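Local coordinates for outer membrane protein OMP121 (Bacteroides thetaiotaomicron, PDB 5FQ8) that belongs to the TonB-dependent receptor family and probably imports nutrients across the bacterial outer membrane through a plugged beta barrel, at residues B[404-409]-B[453-458]; B[484-489]-B[518-523]; B[549-554]-B[598-603]. One frame throughout, in Å; residues are numbered along the deposited sequence.

Contacts 1 and 2 are runs of antiparallel strand pairing in the same barrel wall, their centres 10 Å apart; strands 446-469 and 472-495 are neighbours there, and Arg455 O and Lys486 N probably share a hydrogen bond between the two. Both touch the lipid and the second subunit. Contact 1 is buried, its charged side chains finding their partners elsewhere, whereas contact 2 lies at the surface and adds a salt bridge and an arginine stack across the pair. Contact 3, centred 12 Å from contact 2, is again buried but is a meeting of loops. It has one side-chain hydrogen bond across it, and Tyr601 OH and Ser550 N reach strand 518-523 by probable hydrogen bonds.

Contact 1. Residues B[404-409]-B[453-458]; sequences MGLDTT and RRREIN. With C8E ((hydroxyethyloxy)tri(ethyloxy)octane), chain U; KR0 (3-decanoyloxypropyl decanoate), chain K.
In the transmembrane beta barrel, Gly405, Asp407 and Thr409 form antiparallel hydrogen-bonded pairs with Asn458, Glu456 and Arg454, neighbouring strands running at 176° to each other. Six backbone bonds join them, among them Gly405 N to Asn458 O (2.7 Å) and Glu456 N to Asp407 O (2.9 Å). In the non-hydrogen-bonded pair Leu406-Ile457 the side chains lie side by side, and Leu406 CD1 rests on Ile457 CG1 at 3.5 Å. Next along this face, Arg455 runs out extended, and its NH2 comes within 2.8 Å of the ether oxygen O9 of the detergent C8E, which sits at the guanidinium edge; Ile457 CD1 lies above one face of the same group, toward its rim. The alternation of strand side chains thus splits the wall as in other TonB-dependent receptors: Met404, Leu406, Arg455 and Ile457 look outward to detergent, lipid and the second subunit, while Asp407, Glu456 and Asn458 look into the lumen. There Asp407 is salt-bridged to Arg383, and Glu456 is hydrogen-bonded to Asn110 of the plug. Met404 places CG anti to its own N (chi1 165°), and its extended chain carries SD to 3.7 Å from C9 of the lipid KR0, while CE lies beside the ether oxygens of C8E. An alanine here would end at CB, and the lipid chain and the detergent would probably lose the thioether packed against both and be freer to shift. At the other end Arg453 forms a salt bridge with Glu380 of the second subunit.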
loop_
_atom_site.group_PDB
_atom_site.type_symbol
_atom_site.label_atom_id
_atom_site.label_comp_id
_atom_site.label_asym_id
_atom_site.label_seq_id
_atom_site.Cartn_x
_atom_site.Cartn_y
_atom_site.Cartn_z
ATOM N N MET B 404 28.159 -25.303 9.890
ATOM C CA MET B 404 27.200 -24.229 10.085
ATOM C C MET B 404 26.732 -23.755 8.727
ATOM O O MET B 404 27.551 -23.506 7.845
ATOM C CB MET B 404 27.810 -23.059 10.864
ATOM C CG MET B 404 26.996 -21.767 10.809
ATOM S SD MET B 404 27.516 -20.508 11.988
ATOM C CE MET B 404 26.432 -19.181 11.539
ATOM N N GLY B 405 25.427 -23.634 8.553
ATOM C CA GLY B 405 24.862 -23.187 7.300
ATOM C C GLY B 405 24.062 -21.918 7.492
ATOM O O GLY B 405 23.461 -21.702 8.540
ATOM N N LEU B 406 24.072 -21.075 6.465
ATOM C CA LEU B 406 23.272 -19.864 6.420
ATOM C C LEU B 406 22.673 -19.743 5.036
ATOM O O LEU B 406 23.377 -19.933 4.047
ATOM C CB LEU B 406 24.103 -18.624 6.729
ATOM C CG LEU B 406 23.361 -17.294 6.683
ATOM C CD1 LEU B 406 22.889 -16.994 8.054
ATOM C CD2 LEU B 406 24.240 -16.192 6.197
ATOM N N ASP B 407 21.383 -19.439 4.967
ATOM C CA ASP B 407 20.688 -19.235 3.703
ATOM C C ASP B 407 19.708 -18.088 3.894
ATOM O O ASP B 407 18.820 -18.166 4.748
ATOM C CB ASP B 407 19.978 -20.521 3.267
ATOM C CG ASP B 407 19.580 -20.520 1.809
ATOM O OD1 ASP B 407 19.410 -19.458 1.206
ATOM O OD2 ASP B 407 19.414 -21.616 1.257
ATOM N N THR B 408 19.876 -17.026 3.114
ATOM C CA THR B 408 19.071 -15.820 3.236
ATOM C C THR B 408 18.694 -15.333 1.847
ATOM O O THR B 408 19.471 -15.456 0.898
ATOM C CB THR B 408 19.816 -14.723 4.019
ATOM O OG1 THR B 408 19.264 -13.439 3.727
ATOM C CG2 THR B 408 21.276 -14.709 3.665
ATOM N N THR B 409 17.484 -14.792 1.739
ATOM C CA THR B 409 16.927 -14.412 0.454
ATOM C C THR B 409 16.077 -13.174 0.619
ATOM O O THR B 409 15.304 -13.070 1.568
ATOM C CB THR B 409 16.047 -15.509 -0.152
ATOM O OG1 THR B 409 16.673 -16.782 -0.028
ATOM C CG2 THR B 409 15.776 -15.216 -1.606
ATOM N N ARG B 453 11.670 -11.513 2.938
ATOM C CA ARG B 453 12.982 -11.756 3.509
ATOM C C ARG B 453 12.919 -13.095 4.212
ATOM O O ARG B 453 12.156 -13.253 5.168
ATOM C CB ARG B 453 13.387 -10.656 4.481
ATOM C CG ARG B 453 13.730 -9.336 3.854
ATOM C CD ARG B 453 14.210 -8.379 4.920
ATOM N NE ARG B 453 15.391 -8.840 5.643
ATOM C CZ ARG B 453 15.609 -8.577 6.925
ATOM N NH1 ARG B 453 14.707 -7.895 7.609
ATOM N NH2 ARG B 453 16.700 -9.008 7.526
ATOM N N ARG B 454 13.701 -14.053 3.727
ATOM C CA ARG B 454 13.786 -15.392 4.281
ATOM C C ARG B 454 15.157 -15.614 4.878
ATOM O O ARG B 454 16.149 -15.095 4.377
ATOM C CB ARG B 454 13.555 -16.444 3.211
ATOM C CG ARG B 454 12.136 -16.797 3.008
ATOM C CD ARG B 454 11.962 -17.768 1.884
ATOM N NE ARG B 454 10.589 -17.719 1.418
ATOM C CZ ARG B 454 9.560 -18.220 2.090
ATOM N NH1 ARG B 454 9.750 -18.820 3.256
ATOM N NH2 ARG B 454 8.342 -18.123 1.589
ATOM N N ARG B 455 15.217 -16.417 5.929
ATOM C CA ARG B 455 16.507 -16.674 6.546
ATOM C C ARG B 455 16.471 -17.933 7.395
ATOM O O ARG B 455 15.621 -18.068 8.272
ATOM C CB ARG B 455 16.927 -15.465 7.373
ATOM C CG ARG B 455 18.239 -15.567 8.075
ATOM C CD ARG B 455 18.715 -14.200 8.476
ATOM N NE ARG B 455 20.033 -14.255 9.092
ATOM C CZ ARG B 455 20.245 -14.226 10.401
ATOM N NH1 ARG B 455 19.221 -14.129 11.239
ATOM N NH2 ARG B 455 21.483 -14.282 10.866
ATOM N N GLU B 456 17.377 -18.866 7.136
ATOM C CA GLU B 456 17.478 -20.078 7.927
ATOM C C GLU B 456 18.914 -20.259 8.375
ATOM O O GLU B 456 19.850 -19.885 7.673
ATOM C CB GLU B 456 17.022 -21.300 7.145
ATOM C CG GLU B 456 15.770 -21.084 6.292
ATOM C CD GLU B 456 15.384 -22.319 5.508
ATOM O OE1 GLU B 456 16.160 -23.293 5.562
ATOM O OE2 GLU B 456 14.318 -22.321 4.851
ATOM N N ILE B 457 19.090 -20.818 9.560
ATOM C CA ILE B 457 20.423 -21.070 10.080
ATOM C C ILE B 457 20.448 -22.464 10.664
ATOM O O ILE B 457 19.548 -22.845 11.415
ATOM C CB ILE B 457 20.846 -20.050 11.149
ATOM C CG1 ILE B 457 21.137 -18.709 10.510
ATOM C CG2 ILE B 457 22.073 -20.538 11.875
ATOM C CD1 ILE B 457 21.430 -17.645 11.520
ATOM N N ASN B 458 21.479 -23.225 10.324
ATOM C CA ASN B 458 21.602 -24.590 10.787
ATOM C C ASN B 458 22.990 -24.802 11.348
ATOM O O ASN B 458 23.976 -24.403 10.731
ATOM C CB ASN B 458 21.316 -25.568 9.657
ATOM C CG ASN B 458 21.096 -26.957 10.155
ATOM O OD1 ASN B 458 20.072 -27.249 10.762
ATOM N ND2 ASN B 458 22.063 -27.832 9.913
HETATM C C8 C8E U . 23.485 -14.622 13.184
HETATM O O9 C8E U . 24.020 -14.879 11.907
HETATM C C10 C8E U . 25.286 -15.476 12.040
HETATM C C11 C8E U . 26.234 -15.069 10.916
HETATM O O12 C8E U . 27.107 -16.157 10.706
HETATM C C13 C8E U . 28.067 -15.961 9.697
HETATM C C14 C8E U . 28.686 -17.315 9.361
HETATM O O15 C8E U . 27.762 -18.130 8.672
HETATM C C16 C8E U . 28.392 -19.220 8.045
HETATM C C1 KR0 K . 19.992 -22.224 17.753
HETATM O O1 KR0 K . 21.168 -22.967 18.062
HETATM C C2 KR0 K . 19.898 -22.178 16.243
HETATM C C3 KR0 K . 20.197 -20.790 15.723
HETATM C C4 KR0 K . 25.250 -17.488 16.836
HETATM O O4 KR0 K . 21.579 -20.463 15.808
HETATM C C5 KR0 K . 21.945 -19.073 15.588
HETATM C C6 KR0 K . 26.144 -18.635 16.352
HETATM C C7 KR0 K . 22.342 -22.312 18.616
HETATM C C8 KR0 K . 27.555 -18.206 15.948
HETATM O O8 KR0 K . 21.051 -18.286 15.378
HETATM C C9 KR0 K . 28.363 -19.367 15.356
HETATM O O9 KR0 K . 22.212 -21.508 19.516
HETATM C C10 KR0 K . 23.372 -18.586 15.595
HETATM C C11 KR0 K . 23.771 -17.888 16.893
HETATM C C12 KR0 K . 23.722 -22.612 18.092
HETATM C C13 KR0 K . 24.673 -22.780 19.269
HETATM C C14 KR0 K . 29.869 -19.083 15.312
HETATM C C15 KR0 K . 30.631 -20.047 14.405
HETATM C C16 KR0 K . 32.063 -19.625 14.171
HETATM C C17 KR0 K . 25.923 -23.564 18.884
HETATM C C18 KR0 K . 27.127 -22.678 18.591
HETATM C C19 KR0 K . 28.274 -23.536 18.063
HETATM C C20 KR0 K . 29.625 -22.826 18.051
HETATM C C21 KR0 K . 30.704 -23.730 17.450
HETATM C C22 KR0 K . 32.115 -23.264 17.809
HETATM C C23 KR0 K . 33.206 -23.948 17.008
#

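Contact 2. Residues B[484-489]-B[518-523]; sequences ERKVSY and MELRRL. With KR0 (3-decanoyloxypropyl decanoate), chain K.
Backbone pairing joins Arg485 to Arg521 and Val487 to Glu519 as antiparallel hydrogen-bonded pairs, each with two N-H...O bonds; Glu519 N to Val487 O, at 2.8 Å, is the shortest. Charge pairing lies on the face of Glu484, where Arg522 grips a single oxygen side-on: its NE and NH2 each stand 3.0 Å from Glu484 OE2. That oxygen lies in the guanidinium plane, but both nitrogens come from one face of the carboxylate, whose plane is turned 53° from the guanidinium. Arginine stacking marks the other face. The guanidinium of Arg485 lies flat on that of Arg521 in an offset stack, centres 4.2 Å apart and planes 23° from parallel, with Arg485 NH2 above the Arg521 face toward its rim. Both chains bend at chi3, which brings the two groups together. Van der Waals packing is slighter: Leu520 CD1 meets Lys486 CB at 3.6 Å, and Val487 CG1 lies alongside Glu519, nearest its OE1. The lipid KR0 borders Glu484, its C3 lying 3.7 Å from Glu484 CB. Two stacked like charges probably depend on a nearby anion: Arg521 is salt-bridged to Asp597, while Asn483 OD1 accepts a hydrogen bond from Arg485 NE without neutralising it.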
loop_
_atom_site.group_PDB
_atom_site.type_symbol
_atom_site.label_atom_id
_atom_site.label_comp_id
_atom_site.label_asym_id
_atom_site.label_seq_id
_atom_site.Cartn_x
_atom_site.Cartn_y
_atom_site.Cartn_z
ATOM N N GLU B 484 16.993 -22.607 12.908
ATOM C CA GLU B 484 16.258 -21.363 13.071
ATOM C C GLU B 484 15.806 -20.908 11.696
ATOM O O GLU B 484 16.636 -20.596 10.850
ATOM C CB GLU B 484 17.124 -20.303 13.739
ATOM C CG GLU B 484 16.348 -19.080 14.192
ATOM C CD GLU B 484 17.226 -17.907 14.533
ATOM O OE1 GLU B 484 17.658 -17.191 13.608
ATOM O OE2 GLU B 484 17.490 -17.701 15.732
ATOM N N ARG B 485 14.505 -20.856 11.469
ATOM C CA ARG B 485 13.965 -20.468 10.173
ATOM C C ARG B 485 13.068 -19.254 10.357
ATOM O O ARG B 485 12.242 -19.226 11.270
ATOM C CB ARG B 485 13.209 -21.634 9.525
ATOM C CG ARG B 485 14.108 -22.787 9.117
ATOM C CD ARG B 485 13.368 -23.881 8.387
ATOM N NE ARG B 485 12.824 -24.857 9.315
ATOM C CZ ARG B 485 11.847 -25.685 9.004
ATOM N NH1 ARG B 485 11.328 -25.633 7.798
ATOM N NH2 ARG B 485 11.393 -26.548 9.888
ATOM N N LYS B 486 13.239 -18.253 9.504
ATOM C CA LYS B 486 12.524 -16.996 9.647
ATOM C C LYS B 486 12.104 -16.498 8.281
ATOM O O LYS B 486 12.878 -16.545 7.331
ATOM C CB LYS B 486 13.387 -15.944 10.350
ATOM C CG LYS B 486 12.747 -14.583 10.545
ATOM C CD LYS B 486 13.724 -13.617 11.179
ATOM C CE LYS B 486 13.087 -12.278 11.471
ATOM N NZ LYS B 486 14.053 -11.251 11.940
ATOM N N VAL B 487 10.876 -16.035 8.180
ATOM C CA VAL B 487 10.410 -15.380 6.971
ATOM C C VAL B 487 9.654 -14.143 7.405
ATOM O O VAL B 487 9.021 -14.137 8.462
ATOM C CB VAL B 487 9.546 -16.325 6.111
ATOM C CG1 VAL B 487 8.491 -16.961 6.941
ATOM C CG2 VAL B 487 8.925 -15.599 4.963
ATOM N N SER B 488 9.779 -13.074 6.630
ATOM C CA SER B 488 8.966 -11.894 6.840
ATOM C C SER B 488 8.769 -11.231 5.494
ATOM O O SER B 488 9.497 -11.502 4.547
ATOM C CB SER B 488 9.598 -10.938 7.855
ATOM O OG SER B 488 10.570 -10.077 7.285
ATOM N N TYR B 489 7.751 -10.393 5.395
ATOM C CA TYR B 489 7.583 -9.611 4.183
ATOM C C TYR B 489 6.872 -8.319 4.521
ATOM O O TYR B 489 6.410 -8.118 5.637
ATOM C CB TYR B 489 6.831 -10.376 3.082
ATOM C CG TYR B 489 5.380 -10.686 3.365
ATOM C CD1 TYR B 489 4.403 -9.717 3.241
ATOM C CD2 TYR B 489 4.989 -11.956 3.720
ATOM C CE1 TYR B 489 3.099 -9.997 3.491
ATOM C CE2 TYR B 489 3.680 -12.244 3.970
ATOM C CZ TYR B 489 2.740 -11.260 3.854
ATOM O OH TYR B 489 1.426 -11.548 4.099
ATOM N N MET B 518 5.449 -11.903 9.527
ATOM C CA MET B 518 6.706 -12.502 9.950
ATOM C C MET B 518 6.451 -13.785 10.725
ATOM O O MET B 518 5.588 -13.806 11.595
ATOM C CB MET B 518 7.512 -11.552 10.834
ATOM C CG MET B 518 8.640 -12.271 11.543
ATOM S SD MET B 518 8.901 -11.742 13.210
ATOM C CE MET B 518 9.696 -13.164 13.903
ATOM N N GLU B 519 7.229 -14.836 10.442
ATOM C CA GLU B 519 7.207 -16.066 11.226
ATOM C C GLU B 519 8.611 -16.437 11.676
ATOM O O GLU B 519 9.591 -16.142 10.998
ATOM C CB GLU B 519 6.654 -17.250 10.451
ATOM C CG GLU B 519 5.431 -16.996 9.658
ATOM C CD GLU B 519 5.069 -18.183 8.848
ATOM O OE1 GLU B 519 5.963 -19.015 8.650
ATOM O OE2 GLU B 519 3.907 -18.308 8.425
ATOM N N LEU B 520 8.696 -17.135 12.804
ATOM C CA LEU B 520 9.977 -17.574 13.340
ATOM C C LEU B 520 9.786 -18.872 14.100
ATOM O O LEU B 520 8.854 -18.997 14.891
ATOM C CB LEU B 520 10.571 -16.515 14.252
ATOM C CG LEU B 520 11.921 -16.794 14.883
ATOM C CD1 LEU B 520 12.956 -16.796 13.815
ATOM C CD2 LEU B 520 12.241 -15.733 15.897
ATOM N N ARG B 521 10.663 -19.831 13.862
ATOM C CA ARG B 521 10.561 -21.135 14.496
ATOM C C ARG B 521 11.951 -21.649 14.788
ATOM O O ARG B 521 12.884 -21.411 14.025
ATOM C CB ARG B 521 9.829 -22.131 13.614
ATOM C CG ARG B 521 10.484 -22.333 12.279
ATOM C CD ARG B 521 9.657 -23.195 11.360
ATOM N NE ARG B 521 9.386 -24.495 11.941
ATOM C CZ ARG B 521 8.441 -25.305 11.500
ATOM N NH1 ARG B 521 7.695 -24.934 10.477
ATOM N NH2 ARG B 521 8.243 -26.475 12.086
ATOM N N ARG B 522 12.083 -22.353 15.894
ATOM C CA ARG B 522 13.373 -22.864 16.318
ATOM C C ARG B 522 13.252 -24.328 16.696
ATOM O O ARG B 522 12.190 -24.801 17.104
ATOM C CB ARG B 522 13.933 -22.063 17.481
ATOM C CG ARG B 522 14.385 -20.682 17.088
ATOM C CD ARG B 522 15.058 -19.947 18.228
ATOM N NE ARG B 522 15.549 -18.655 17.769
ATOM C CZ ARG B 522 15.188 -17.484 18.276
ATOM N NH1 ARG B 522 14.344 -17.429 19.287
ATOM N NH2 ARG B 522 15.693 -16.374 17.771
ATOM N N LEU B 523 14.357 -25.042 16.541
ATOM C CA LEU B 523 14.409 -26.455 16.862
ATOM C C LEU B 523 15.807 -26.789 17.337
ATOM O O LEU B 523 16.790 -26.269 16.811
ATOM C CB LEU B 523 14.051 -27.310 15.651
ATOM C CG LEU B 523 14.123 -28.823 15.824
ATOM C CD1 LEU B 523 12.821 -29.356 16.346
ATOM C CD2 LEU B 523 14.444 -29.457 14.517
HETATM C C1 KR0 K . 19.992 -22.224 17.753
HETATM O O1 KR0 K . 21.168 -22.967 18.062
HETATM C C2 KR0 K . 19.898 -22.178 16.243
HETATM C C3 KR0 K . 20.197 -20.790 15.723
HETATM C C4 KR0 K . 25.250 -17.488 16.836
HETATM O O4 KR0 K . 21.579 -20.463 15.808
HETATM C C5 KR0 K . 21.945 -19.073 15.588
HETATM C C6 KR0 K . 26.144 -18.635 16.352
HETATM C C7 KR0 K . 22.342 -22.312 18.616
HETATM C C8 KR0 K . 27.555 -18.206 15.948
HETATM O O8 KR0 K . 21.051 -18.286 15.378
HETATM C C9 KR0 K . 28.363 -19.367 15.356
HETATM O O9 KR0 K . 22.212 -21.508 19.516
HETATM C C10 KR0 K . 23.372 -18.586 15.595
HETATM C C11 KR0 K . 23.771 -17.888 16.893
HETATM C C12 KR0 K . 23.722 -22.612 18.092
HETATM C C13 KR0 K . 24.673 -22.780 19.269
HETATM C C14 KR0 K . 29.869 -19.083 15.312
HETATM C C15 KR0 K . 30.631 -20.047 14.405
HETATM C C16 KR0 K . 32.063 -19.625 14.171
HETATM C C17 KR0 K . 25.923 -23.564 18.884
HETATM C C18 KR0 K . 27.127 -22.678 18.591
HETATM C C19 KR0 K . 28.274 -23.536 18.063
HETATM C C20 KR0 K . 29.625 -22.826 18.051
HETATM C C21 KR0 K . 30.704 -23.730 17.450
HETATM C C22 KR0 K . 32.115 -23.264 17.809
HETATM C C23 KR0 K . 33.206 -23.948 17.008
#

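Contact 3. Residues B[549-554]-B[598-603]; sequences SSTLPK and ADVYMV
Thr551 OG1 donates a hydrogen bond to Ala598 O at 2.7 Å, the donor tilted 31° from the carbonyl plane. Its first torsion (chi1 58°) sets OG1 between the backbone N and the carbonyl carbon, which turns the hydroxyl to Ala598 and carries the methyl CG2 to 3.8 Å from Val600 CG1. Ser549 OG accepts a weak bond from Thr551 N (3.3 Å), the pattern of an ST turn; the same hydroxyl is hydrogen-bonded to Asp597. On the facing loop Asp599 turns back on its own chain, OD1 taking Val600 N at 2.7 Å through its anti lone pair. Farther along, the contact is apolar: Val603 CG2 lies against the ring of Pro553, 4.1 Å from CD, the two side chains crossing at a slant. Leu552 packs on Ile676, as Ala598 does. Tyr601 leaves this interface: its backbone N is hydrogen-bonded to a side chain in the chain of another protein and its OH to Leu520 N. The segments belong to the loop between strands 538-549 and 558-569 and to the loop after strand 582-596, packed together against strand 513-534; both are probably extracellular loops, as the alternation of short turns and longer loops in a TonB-dependent receptor barrel suggests.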
loop_
_atom_site.group_PDB
_atom_site.type_symbol
_atom_site.label_atom_id
_atom_site.label_comp_id
_atom_site.label_asym_id
_atom_site.label_seq_id
_atom_site.Cartn_x
_atom_site.Cartn_y
_atom_site.Cartn_z
ATOM N N SER B 549 11.015 -28.714 19.768
ATOM C CA SER B 549 10.508 -27.831 18.733
ATOM C C SER B 549 9.788 -26.637 19.338
ATOM O O SER B 549 9.078 -26.760 20.340
ATOM C CB SER B 549 9.565 -28.568 17.801
ATOM O OG SER B 549 9.199 -27.730 16.729
ATOM N N SER B 550 9.966 -25.482 18.711
ATOM C CA SER B 550 9.243 -24.310 19.167
ATOM C C SER B 550 7.778 -24.330 18.758
ATOM O O SER B 550 6.975 -23.633 19.377
ATOM C CB SER B 550 9.909 -23.046 18.647
ATOM O OG SER B 550 9.308 -22.646 17.443
ATOM N N THR B 551 7.394 -25.111 17.755
ATOM C CA THR B 551 6.027 -25.054 17.272
ATOM C C THR B 551 5.115 -26.070 17.927
ATOM O O THR B 551 3.967 -26.204 17.504
ATOM C CB THR B 551 5.992 -25.228 15.765
ATOM O OG1 THR B 551 6.601 -26.467 15.417
ATOM C CG2 THR B 551 6.737 -24.121 15.100
ATOM N N LEU B 552 5.565 -26.745 18.901
ATOM C CA LEU B 552 4.680 -27.607 19.658
ATOM C C LEU B 552 4.373 -26.985 21.016
ATOM O O LEU B 552 5.126 -26.135 21.489
ATOM C CB LEU B 552 5.318 -28.988 19.842
ATOM C CG LEU B 552 5.386 -29.866 18.582
ATOM C CD1 LEU B 552 6.174 -31.128 18.818
ATOM C CD2 LEU B 552 3.998 -30.214 18.091
ATOM N N PRO B 553 3.265 -27.354 21.668
ATOM C CA PRO B 553 2.925 -26.742 22.958
ATOM C C PRO B 553 4.082 -26.789 23.945
ATOM O O PRO B 553 4.855 -27.744 23.978
ATOM C CB PRO B 553 1.744 -27.586 23.442
ATOM C CG PRO B 553 1.112 -28.066 22.241
ATOM C CD PRO B 553 2.197 -28.258 21.218
ATOM N N LYS B 554 4.184 -25.736 24.758
ATOM C CA LYS B 554 5.327 -25.586 25.648
ATOM C C LYS B 554 5.535 -26.817 26.515
ATOM O O LYS B 554 6.672 -27.194 26.804
ATOM C CB LYS B 554 5.153 -24.341 26.527
ATOM C CG LYS B 554 5.388 -23.021 25.803
ATOM C CD LYS B 554 5.372 -21.815 26.731
ATOM C CE LYS B 554 3.942 -21.424 27.073
ATOM N NZ LYS B 554 3.827 -20.120 27.784
ATOM N N ALA B 598 4.769 -29.041 14.158
ATOM C CA ALA B 598 3.724 -28.389 13.398
ATOM C C ALA B 598 4.230 -27.093 12.787
ATOM O O ALA B 598 5.340 -26.640 13.053
ATOM C CB ALA B 598 2.514 -28.126 14.287
ATOM N N ASP B 599 3.392 -26.512 11.940
ATOM C CA ASP B 599 3.640 -25.196 11.391
ATOM C C ASP B 599 3.573 -24.150 12.508
ATOM O O ASP B 599 3.123 -24.422 13.621
ATOM C CB ASP B 599 2.625 -24.905 10.291
ATOM C CG ASP B 599 3.166 -23.996 9.225
ATOM O OD1 ASP B 599 3.979 -23.110 9.564
ATOM O OD2 ASP B 599 2.772 -24.169 8.050
ATOM N N VAL B 600 4.033 -22.937 12.210
ATOM C CA VAL B 600 4.156 -21.949 13.274
ATOM C C VAL B 600 2.784 -21.501 13.759
ATOM O O VAL B 600 1.812 -21.436 12.991
ATOM C CB VAL B 600 4.984 -20.731 12.840
ATOM C CG1 VAL B 600 6.433 -21.055 12.909
ATOM C CG2 VAL B 600 4.591 -20.292 11.462
ATOM N N TYR B 601 2.711 -21.182 15.051
ATOM C CA TYR B 601 1.573 -20.477 15.616
ATOM C C TYR B 601 0.273 -21.230 15.341
ATOM O O TYR B 601 -0.570 -20.810 14.557
ATOM C CB TYR B 601 1.497 -19.060 15.043
ATOM C CG TYR B 601 2.809 -18.337 14.914
ATOM C CD1 TYR B 601 3.728 -18.334 15.942
ATOM C CD2 TYR B 601 3.115 -17.643 13.759
ATOM C CE1 TYR B 601 4.909 -17.660 15.816
ATOM C CE2 TYR B 601 4.288 -16.970 13.627
ATOM C CZ TYR B 601 5.186 -16.981 14.650
ATOM O OH TYR B 601 6.371 -16.308 14.512
ATOM N N MET B 602 0.147 -22.370 16.001
ATOM C CA MET B 602 -1.057 -23.176 15.908
ATOM C C MET B 602 -1.596 -23.555 17.268
ATOM O O MET B 602 -2.567 -24.308 17.341
ATOM C CB MET B 602 -0.792 -24.437 15.075
ATOM C CG MET B 602 -0.406 -24.122 13.638
ATOM S SD MET B 602 -0.144 -25.539 12.588
ATOM C CE MET B 602 -1.798 -26.119 12.296
ATOM N N VAL B 603 -1.012 -23.039 18.336
ATOM C CA VAL B 603 -1.407 -23.373 19.695
ATOM C C VAL B 603 -2.293 -22.297 20.310
ATOM O O VAL B 603 -3.299 -22.603 20.946
ATOM C CB VAL B 603 -0.150 -23.614 20.557
ATOM C CG1 VAL B 603 -0.537 -23.967 21.970
ATOM C CG2 VAL B 603 0.674 -24.703 19.947
#